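Local atomic coordinates of GTP cyclohydrolase 1 type 2 homolog (Escherichia coli, Escherichia coli O157:H7, PDB entry 1NMP), a protein that binds divalent metal ions and probably protects against radiation damage, perhaps by helping to degrade radiation-damaged nucleotides. Residues 17-22 against 96-101; 41-46 against 62-67. All coordinates share one frame; numbering follows the deposited sequence.

Contact 1: residues 17-22 against 96-101; sequences AAISDY and WHLPLD. With MG (magnesium ion), chain H.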
ATOM      1  N   ALA A  17      20.659 -49.907  -7.037  1.00 24.68           N
ATOM      2  CA  ALA A  17      20.000 -51.167  -7.442  1.00 25.67           C
ATOM      3  C   ALA A  17      19.052 -51.653  -6.359  1.00 25.11           C
ATOM      4  O   ALA A  17      17.869 -51.935  -6.590  1.00 24.63           O
ATOM      5  CB  ALA A  17      21.094 -52.238  -7.708  1.00 26.31           C
ATOM      6  N   ALA A  18      19.603 -51.743  -5.163  1.00 25.25           N
ATOM      7  CA  ALA A  18      18.836 -52.196  -4.020  1.00 25.48           C
ATOM      8  C   ALA A  18      17.836 -51.193  -3.475  1.00 25.46           C
ATOM      9  O   ALA A  18      17.602 -51.204  -2.271  1.00 25.34           O
ATOM     10  CB  ALA A  18      19.772 -52.623  -2.871  1.00 25.37           C
ATOM     11  N   ILE A  19      17.254 -50.311  -4.290  1.00 25.35           N
ATOM     12  CA  ILE A  19      16.227 -49.398  -3.697  1.00 25.65           C
ATOM     13  C   ILE A  19      14.941 -49.233  -4.521  1.00 25.36           C
ATOM     14  O   ILE A  19      15.005 -48.734  -5.655  1.00 27.57           O
ATOM     15  CB  ILE A  19      16.833 -48.008  -3.413  1.00 25.19           C
ATOM     16  CG1 ILE A  19      17.956 -48.159  -2.392  1.00 24.47           C
ATOM     17  CG2 ILE A  19      15.776 -47.058  -2.807  1.00 25.85           C
ATOM     18  CD1 ILE A  19      18.561 -46.791  -1.930  1.00 24.01           C
ATOM     19  N   SER A  20      13.788 -49.646  -3.975  1.00 24.64           N
ATOM     20  CA  SER A  20      12.493 -49.568  -4.672  1.00 24.18           C
ATOM     21  C   SER A  20      12.174 -48.103  -4.824  1.00 23.59           C
ATOM     22  O   SER A  20      12.365 -47.361  -3.878  1.00 23.14           O
ATOM     23  CB  SER A  20      11.350 -50.200  -3.835  1.00 25.35           C
ATOM     24  OG  SER A  20      11.440 -51.620  -3.685  1.00 27.37           O
ATOM     25  N   ASP A  21      11.648 -47.671  -5.969  1.00 22.92           N
ATOM     26  CA  ASP A  21      11.395 -46.232  -6.122  1.00 23.19           C
ATOM     27  C   ASP A  21      10.097 -45.964  -6.910  1.00 22.84           C
ATOM     28  O   ASP A  21       9.521 -46.893  -7.479  1.00 22.12           O
ATOM     29  CB  ASP A  21      12.612 -45.582  -6.840  1.00 22.41           C
ATOM     30  CG  ASP A  21      12.942 -44.215  -6.331  1.00 23.41           C
ATOM     31  OD1 ASP A  21      11.972 -43.394  -6.180  1.00 22.07           O
ATOM     32  OD2 ASP A  21      14.190 -43.961  -6.091  1.00 22.44           O
ATOM     33  N   TYR A  22       9.666 -44.695  -6.925  1.00 22.51           N
ATOM     34  CA  TYR A  22       8.416 -44.251  -7.612  1.00 23.58           C
ATOM     35  C   TYR A  22       8.679 -43.957  -9.095  1.00 24.33           C
ATOM     36  O   TYR A  22       7.735 -43.647  -9.860  1.00 24.33           O
ATOM     37  CB  TYR A  22       7.863 -42.949  -6.974  1.00 23.51           C
ATOM     38  CG  TYR A  22       7.468 -43.101  -5.523  1.00 24.76           C
ATOM     39  CD1 TYR A  22       6.343 -43.863  -5.178  1.00 27.57           C
ATOM     40  CD2 TYR A  22       8.239 -42.536  -4.492  1.00 24.02           C
ATOM     41  CE1 TYR A  22       5.985 -44.065  -3.819  1.00 28.45           C
ATOM     42  CE2 TYR A  22       7.909 -42.719  -3.145  1.00 26.52           C
ATOM     43  CZ  TYR A  22       6.776 -43.479  -2.794  1.00 28.46           C
ATOM     44  OH  TYR A  22       6.371 -43.612  -1.449  1.00 30.49           O
ATOM     45  N   TRP A  96      18.167 -39.419  -9.929  1.00 12.43           N
ATOM     46  CA  TRP A  96      18.235 -40.344  -8.779  1.00 10.30           C
ATOM     47  C   TRP A  96      17.360 -39.782  -7.674  1.00 11.60           C
ATOM     48  O   TRP A  96      17.634 -38.698  -7.128  1.00 11.83           O
ATOM     49  CB  TRP A  96      19.670 -40.484  -8.271  1.00  8.54           C
ATOM     50  CG  TRP A  96      20.444 -41.565  -8.993  1.00  8.29           C
ATOM     51  CD1 TRP A  96      20.392 -42.946  -8.761  1.00  8.12           C
ATOM     52  CD2 TRP A  96      21.325 -41.384 -10.085  1.00  6.03           C
ATOM     53  NE1 TRP A  96      21.191 -43.612  -9.652  1.00  5.66           N
ATOM     54  CE2 TRP A  96      21.777 -42.675 -10.487  1.00  8.73           C
ATOM     55  CE3 TRP A  96      21.781 -40.260 -10.786  1.00  7.82           C
ATOM     56  CZ2 TRP A  96      22.687 -42.864 -11.589  1.00  6.41           C
ATOM     57  CZ3 TRP A  96      22.688 -40.451 -11.898  1.00  9.04           C
ATOM     58  CH2 TRP A  96      23.114 -41.750 -12.268  1.00  8.28           C
ATOM     59  N   HIS A  97      16.342 -40.539  -7.292  1.00 11.51           N
ATOM     60  CA  HIS A  97      15.391 -40.094  -6.299  1.00 12.97           C
ATOM     61  C   HIS A  97      15.738 -40.633  -4.923  1.00 12.51           C
ATOM     62  O   HIS A  97      16.709 -40.134  -4.322  1.00 14.90           O
ATOM     63  CB  HIS A  97      13.951 -40.503  -6.733  1.00 14.46           C
ATOM     64  CG  HIS A  97      12.867 -39.929  -5.872  1.00 14.31           C
ATOM     65  ND1 HIS A  97      11.756 -40.654  -5.499  1.00 17.33           N
ATOM     66  CD2 HIS A  97      12.762 -38.730  -5.239  1.00 16.52           C
ATOM     67  CE1 HIS A  97      11.021 -39.938  -4.655  1.00 17.13           C
ATOM     68  NE2 HIS A  97      11.613 -38.769  -4.478  1.00 17.85           N
ATOM     69  N   LEU A  98      15.034 -41.647  -4.399  1.00 12.65           N
ATOM     70  CA  LEU A  98      15.356 -42.130  -3.040  1.00 11.47           C
ATOM     71  C   LEU A  98      16.837 -42.498  -2.746  1.00 12.96           C
ATOM     72  O   LEU A  98      17.343 -42.311  -1.576  1.00 11.58           O
ATOM     73  CB  LEU A  98      14.455 -43.304  -2.649  1.00 12.58           C
ATOM     74  CG  LEU A  98      12.967 -43.065  -2.814  1.00 13.02           C
ATOM     75  CD1 LEU A  98      12.278 -44.343  -2.272  1.00 13.23           C
ATOM     76  CD2 LEU A  98      12.510 -41.822  -2.059  1.00 12.84           C
ATOM     77  N   PRO A  99      17.558 -43.053  -3.746  1.00 12.10           N
ATOM     78  CA  PRO A  99      18.950 -43.361  -3.411  1.00 12.71           C
ATOM     79  C   PRO A  99      19.717 -42.056  -3.100  1.00 13.88           C
ATOM     80  O   PRO A  99      20.676 -42.051  -2.268  1.00 13.25           O
ATOM     81  CB  PRO A  99      19.465 -44.039  -4.676  1.00 12.74           C
ATOM     82  CG  PRO A  99      18.231 -44.778  -5.171  1.00 11.99           C
ATOM     83  CD  PRO A  99      17.152 -43.750  -4.985  1.00 12.68           C
ATOM     84  N   LEU A 100      19.342 -40.943  -3.758  1.00 13.49           N
ATOM     85  CA  LEU A 100      20.059 -39.699  -3.444  1.00 12.78           C
ATOM     86  C   LEU A 100      19.455 -39.059  -2.151  1.00 14.04           C
ATOM     87  O   LEU A 100      19.973 -38.032  -1.603  1.00 13.97           O
ATOM     88  CB  LEU A 100      20.016 -38.738  -4.627  1.00 11.10           C
ATOM     89  CG  LEU A 100      20.806 -37.438  -4.469  1.00  8.79           C
ATOM     90  CD1 LEU A 100      22.252 -37.799  -4.167  1.00  9.69           C
ATOM     91  CD2 LEU A 100      20.723 -36.670  -5.822  1.00  9.42           C
ATOM     92  N   ASP A 101      18.358 -39.630  -1.644  1.00 13.95           N
ATOM     93  CA  ASP A 101      17.817 -39.073  -0.378  1.00 14.30           C
ATOM     94  C   ASP A 101      18.576 -39.709   0.779  1.00 14.44           C
ATOM     95  O   ASP A 101      18.947 -39.033   1.724  1.00 15.71           O
ATOM     96  CB  ASP A 101      16.287 -39.377  -0.176  1.00 13.91           C
ATOM     97  CG  ASP A 101      15.342 -38.235  -0.675  1.00 15.65           C
ATOM     98  OD1 ASP A 101      14.316 -38.556  -1.334  1.00 15.41           O
ATOM     99  OD2 ASP A 101      15.610 -37.017  -0.406  1.00 16.98           O
TER
HETATM  100 MG    MG H 302      13.562 -36.616  -1.776  1.00 24.81          MG

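Contact 2: residues 41-46 against 62-67; sequences GVTASQ and VHHGYF. With MG (magnesium ion), chain H.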
ATOM      1  N   GLY A  41      20.947 -30.116 -10.912  1.00 10.29           N
ATOM      2  CA  GLY A  41      20.044 -29.247 -10.169  1.00 11.55           C
ATOM      3  C   GLY A  41      19.046 -30.093  -9.406  1.00 10.87           C
ATOM      4  O   GLY A  41      19.025 -31.331  -9.568  1.00  9.53           O
ATOM      5  N   VAL A  42      18.196 -29.460  -8.607  1.00  9.91           N
ATOM      6  CA  VAL A  42      17.202 -30.231  -7.865  1.00  9.51           C
ATOM      7  C   VAL A  42      16.154 -30.956  -8.761  1.00 10.72           C
ATOM      8  O   VAL A  42      15.838 -32.126  -8.514  1.00  8.69           O
ATOM      9  CB  VAL A  42      16.479 -29.330  -6.840  1.00  8.65           C
ATOM     10  CG1 VAL A  42      15.332 -30.124  -6.142  1.00  5.96           C
ATOM     11  CG2 VAL A  42      17.520 -28.788  -5.811  1.00  2.60           C
ATOM     12  N   THR A  43      15.668 -30.297  -9.824  1.00 11.68           N
ATOM     13  CA  THR A  43      14.611 -30.892 -10.659  1.00 11.13           C
ATOM     14  C   THR A  43      14.852 -30.534 -12.091  1.00 11.91           C
ATOM     15  O   THR A  43      15.290 -29.418 -12.366  1.00 12.99           O
ATOM     16  CB  THR A  43      13.259 -30.330 -10.224  1.00 12.62           C
ATOM     17  OG1 THR A  43      13.022 -30.788  -8.881  1.00 11.76           O
ATOM     18  CG2 THR A  43      12.099 -30.759 -11.183  1.00 11.82           C
ATOM     19  N   ALA A  44      14.628 -31.487 -12.994  1.00 11.36           N
ATOM     20  CA  ALA A  44      14.816 -31.245 -14.430  1.00 12.09           C
ATOM     21  C   ALA A  44      13.638 -30.426 -14.982  1.00 12.16           C
ATOM     22  O   ALA A  44      12.827 -30.949 -15.730  1.00 12.05           O
ATOM     23  CB  ALA A  44      14.957 -32.605 -15.236  1.00 10.85           C
ATOM     24  N   SER A  45      13.650 -29.117 -14.669  1.00 11.99           N
ATOM     25  CA  SER A  45      12.654 -28.126 -15.040  1.00 10.59           C
ATOM     26  C   SER A  45      13.087 -27.588 -16.377  1.00 11.24           C
ATOM     27  O   SER A  45      14.231 -27.732 -16.706  1.00  9.23           O
ATOM     28  CB  SER A  45      12.750 -26.973 -14.049  1.00 10.32           C
ATOM     29  OG  SER A  45      14.110 -26.444 -14.032  1.00  7.31           O
ATOM     30  N   GLN A  46      12.181 -26.952 -17.105  1.00 10.73           N
ATOM     31  CA  GLN A  46      12.533 -26.363 -18.365  1.00 11.16           C
ATOM     32  C   GLN A  46      13.656 -25.354 -18.114  1.00 11.57           C
ATOM     33  O   GLN A  46      14.595 -25.196 -18.932  1.00 11.26           O
ATOM     34  CB  GLN A  46      11.371 -25.580 -18.892  1.00 11.08           C
ATOM     35  CG  GLN A  46      11.669 -25.047 -20.254  1.00 11.79           C
ATOM     36  CD  GLN A  46      11.689 -26.169 -21.256  1.00 13.13           C
ATOM     37  OE1 GLN A  46      10.722 -26.961 -21.369  1.00 15.48           O
ATOM     38  NE2 GLN A  46      12.757 -26.240 -22.020  1.00 11.72           N
ATOM     39  N   VAL A  62      19.740 -34.864 -11.878  1.00  9.55           N
ATOM     40  CA  VAL A  62      18.840 -34.204 -10.923  1.00  9.86           C
ATOM     41  C   VAL A  62      18.364 -35.203  -9.872  1.00 10.50           C
ATOM     42  O   VAL A  62      18.542 -36.412 -10.047  1.00 11.62           O
ATOM     43  CB  VAL A  62      17.512 -33.684 -11.667  1.00 11.35           C
ATOM     44  CG1 VAL A  62      17.812 -32.533 -12.641  1.00  7.93           C
ATOM     45  CG2 VAL A  62      16.825 -34.891 -12.391  1.00 10.44           C
ATOM     46  N   HIS A  63      17.682 -34.720  -8.821  1.00 10.07           N
ATOM     47  CA  HIS A  63      17.056 -35.616  -7.816  1.00  9.05           C
ATOM     48  C   HIS A  63      15.603 -35.998  -8.331  1.00  9.62           C
ATOM     49  O   HIS A  63      15.094 -37.135  -8.115  1.00  8.48           O
ATOM     50  CB  HIS A  63      17.005 -34.840  -6.498  1.00  8.04           C
ATOM     51  CG  HIS A  63      16.248 -35.509  -5.392  1.00  6.61           C
ATOM     52  ND1 HIS A  63      16.479 -36.809  -5.014  1.00  5.10           N
ATOM     53  CD2 HIS A  63      15.318 -35.025  -4.535  1.00  4.83           C
ATOM     54  CE1 HIS A  63      15.714 -37.107  -3.981  1.00  3.52           C
ATOM     55  NE2 HIS A  63      15.006 -36.031  -3.667  1.00  2.55           N
ATOM     56  N   HIS A  64      14.929 -35.036  -8.986  1.00 10.04           N
ATOM     57  CA  HIS A  64      13.561 -35.230  -9.537  1.00 12.00           C
ATOM     58  C   HIS A  64      13.492 -35.236 -11.049  1.00 12.14           C
ATOM     59  O   HIS A  64      13.547 -34.158 -11.667  1.00 13.40           O
ATOM     60  CB  HIS A  64      12.628 -34.120  -9.068  1.00 13.32           C
ATOM     61  CG  HIS A  64      12.473 -34.060  -7.572  1.00 14.95           C
ATOM     62  ND1 HIS A  64      12.748 -32.919  -6.846  1.00 17.10           N
ATOM     63  CD2 HIS A  64      12.039 -34.981  -6.675  1.00 15.33           C
ATOM     64  CE1 HIS A  64      12.483 -33.136  -5.565  1.00 18.47           C
ATOM     65  NE2 HIS A  64      12.055 -34.380  -5.433  1.00 17.18           N
ATOM     66  N   GLY A  65      13.374 -36.417 -11.662  1.00 12.59           N
ATOM     67  CA  GLY A  65      13.319 -36.481 -13.125  1.00 11.45           C
ATOM     68  C   GLY A  65      11.889 -36.727 -13.635  1.00 12.25           C
ATOM     69  O   GLY A  65      10.950 -36.104 -13.100  1.00  9.34           O
ATOM     70  N   TYR A  66      11.709 -37.644 -14.623  1.00 11.98           N
ATOM     71  CA  TYR A  66      10.360 -37.916 -15.209  1.00 12.52           C
ATOM     72  C   TYR A  66       9.876 -39.335 -15.010  1.00 12.93           C
ATOM     73  O   TYR A  66      10.510 -40.156 -14.329  1.00 15.14           O
ATOM     74  CB  TYR A  66      10.368 -37.618 -16.731  1.00  9.10           C
ATOM     75  CG  TYR A  66      11.011 -36.309 -17.085  1.00  8.27           C
ATOM     76  CD1 TYR A  66      10.917 -35.206 -16.217  1.00  9.88           C
ATOM     77  CD2 TYR A  66      11.729 -36.143 -18.276  1.00  7.67           C
ATOM     78  CE1 TYR A  66      11.550 -33.944 -16.534  1.00  8.09           C
ATOM     79  CE2 TYR A  66      12.329 -34.911 -18.603  1.00  5.43           C
ATOM     80  CZ  TYR A  66      12.244 -33.817 -17.732  1.00  8.90           C
ATOM     81  OH  TYR A  66      12.879 -32.550 -18.046  1.00  9.90           O
ATOM     82  N   PHE A  67       8.718 -39.645 -15.555  1.00 14.69           N
ATOM     83  CA  PHE A  67       8.305 -41.052 -15.501  1.00 15.54           C
ATOM     84  C   PHE A  67       7.968 -41.614 -14.153  1.00 17.42           C
ATOM     85  O   PHE A  67       8.378 -42.729 -13.811  1.00 19.92           O
ATOM     86  CB  PHE A  67       9.419 -41.904 -16.095  1.00 13.95           C
ATOM     87  CG  PHE A  67       9.972 -41.358 -17.427  1.00 12.65           C
ATOM     88  CD1 PHE A  67       9.111 -40.852 -18.409  1.00 10.57           C
ATOM     89  CD2 PHE A  67      11.351 -41.371 -17.680  1.00 12.91           C
ATOM     90  CE1 PHE A  67       9.600 -40.363 -19.632  1.00 12.34           C
ATOM     91  CE2 PHE A  67      11.853 -40.878 -18.918  1.00 13.53           C
ATOM     92  CZ  PHE A  67      10.967 -40.378 -19.885  1.00 11.05           C
TER
HETATM   93 MG    MG H 302      13.562 -36.616  -1.776  1.00 24.81          MG

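Contact 1: residues 17-22 against 96-101
The imidazole of His-97 takes Asp-21 and Tyr-22 at its edge, both near the ring plane, while CD2 of its own neighbour Leu-98 lies over one face toward the rim. Tyr-22 also comes edge-on, its CD2 3.8 Å from His-97 CE1. The polar link is a His-carboxylate hydrogen bond: His-97 ND1 donates to Asp-21 OD1 at 2.8 Å, the oxygen only 12° out of the ring plane and receiving on its syn lone pair. Its anti lone pair takes the backbone N of Tyr-22, so two donors grip OD1. OD2 accepts the backbone N of Leu-98 at 3.0 Å, a rather bent bond, and also the side-chain amide of Asn-25. Held through both oxygens, the carboxylate is fixed in rotation. Next to the carboxylate the contact turns apolar. With CG2 anti to its backbone N, Ile-19 rests that methyl 4.0 Å from Leu-98 CB and brings CD1 to 3.8 Å from Pro-99 CG. Leu-98 CD1 reaches back to the carbonyl O of Ser-20 (3.4 Å). One turn on, Asp-101 binds a magnesium ion through both carboxylate oxygens, with His-63 and Glu-219 as further ligands. The contact thus lays the loop between helix 3-13 and strand 26-29 against the segment that leads into helix 98-102, just past the end of strand 92-95.

Contact 2: residues 41-46 against 62-67
His-64 meets Thr-43 through its ring edge: ND1 donates to Thr-43 OG1 at 3.0 Å, with the hydroxyl oxygen 13° out of the imidazole plane. OG1 lies beside the backbone N of Thr-43, anti to the carbonyl carbon (chi1 -65°), which turns it to the histidine; Glu-197 of the second subunit hydrogen-bonds the same oxygen. This leaves the other ring nitrogen, NE2, for the metal side, consistent with the assignment of His-64 as a ligand of the second cation by similarity. CD2 of His-63 lies over one face of the ring, toward its rim. His-63 itself binds a magnesium ion through NE2 at 2.5 Å, and its ND1 is hydrogen-bonded to the carbonyl of Trp-96, which sets the ring's rotation.

The backbone places both histidines. Val-42 O accepts from His-64 N (3.1 Å), in the carbonyl plane, and from His-63 N, which approaches from above that plane. Ala-44 N then returns a nearly straight bond to His-64 O at 3.2 Å, completing a parallel bridge between Thr-43 and His-64. Farther out, Ala-44 centres an inverse gamma turn, and its own carbonyl O accepts Tyr-66 OH at 2.8 Å, at the edge of the phenol ring. Val-62 CG1 packs 3.9 Å from Ala-44 CB. The segments follow the neighbouring parallel strands 37-41 and 59-62, turning corners at 42 and 63 before the Thr-43/His-64 pairing; Ser-45 N-caps helix 46-54, and Tyr-66 lies against that helix, helix 77-88 and strand 92-95.

How the contacts relate
Contact 2 is buried and contact 1 lies at the surface, yet they supply the same magnesium ion, with His-63 from one and Asp-101 from the other. Three of the four segments follow the C-terminal ends of neighbouring parallel strands; 17-22 comes from the loop after helix 3-13. The contacts touch directly: Trp-96 N probably bonds Val-62 O at 3.0 Å, continuing the sheet, and the rings of His-97 and His-63 meet at about 45°. Contact 1 joins a loop to the lead-in of a helix through a carboxylate and a few apolar side chains, whereas contact 2 relies chiefly on backbone bonds between the turns that follow adjoining strands. Another subunit reaches contact 2 but not contact 1.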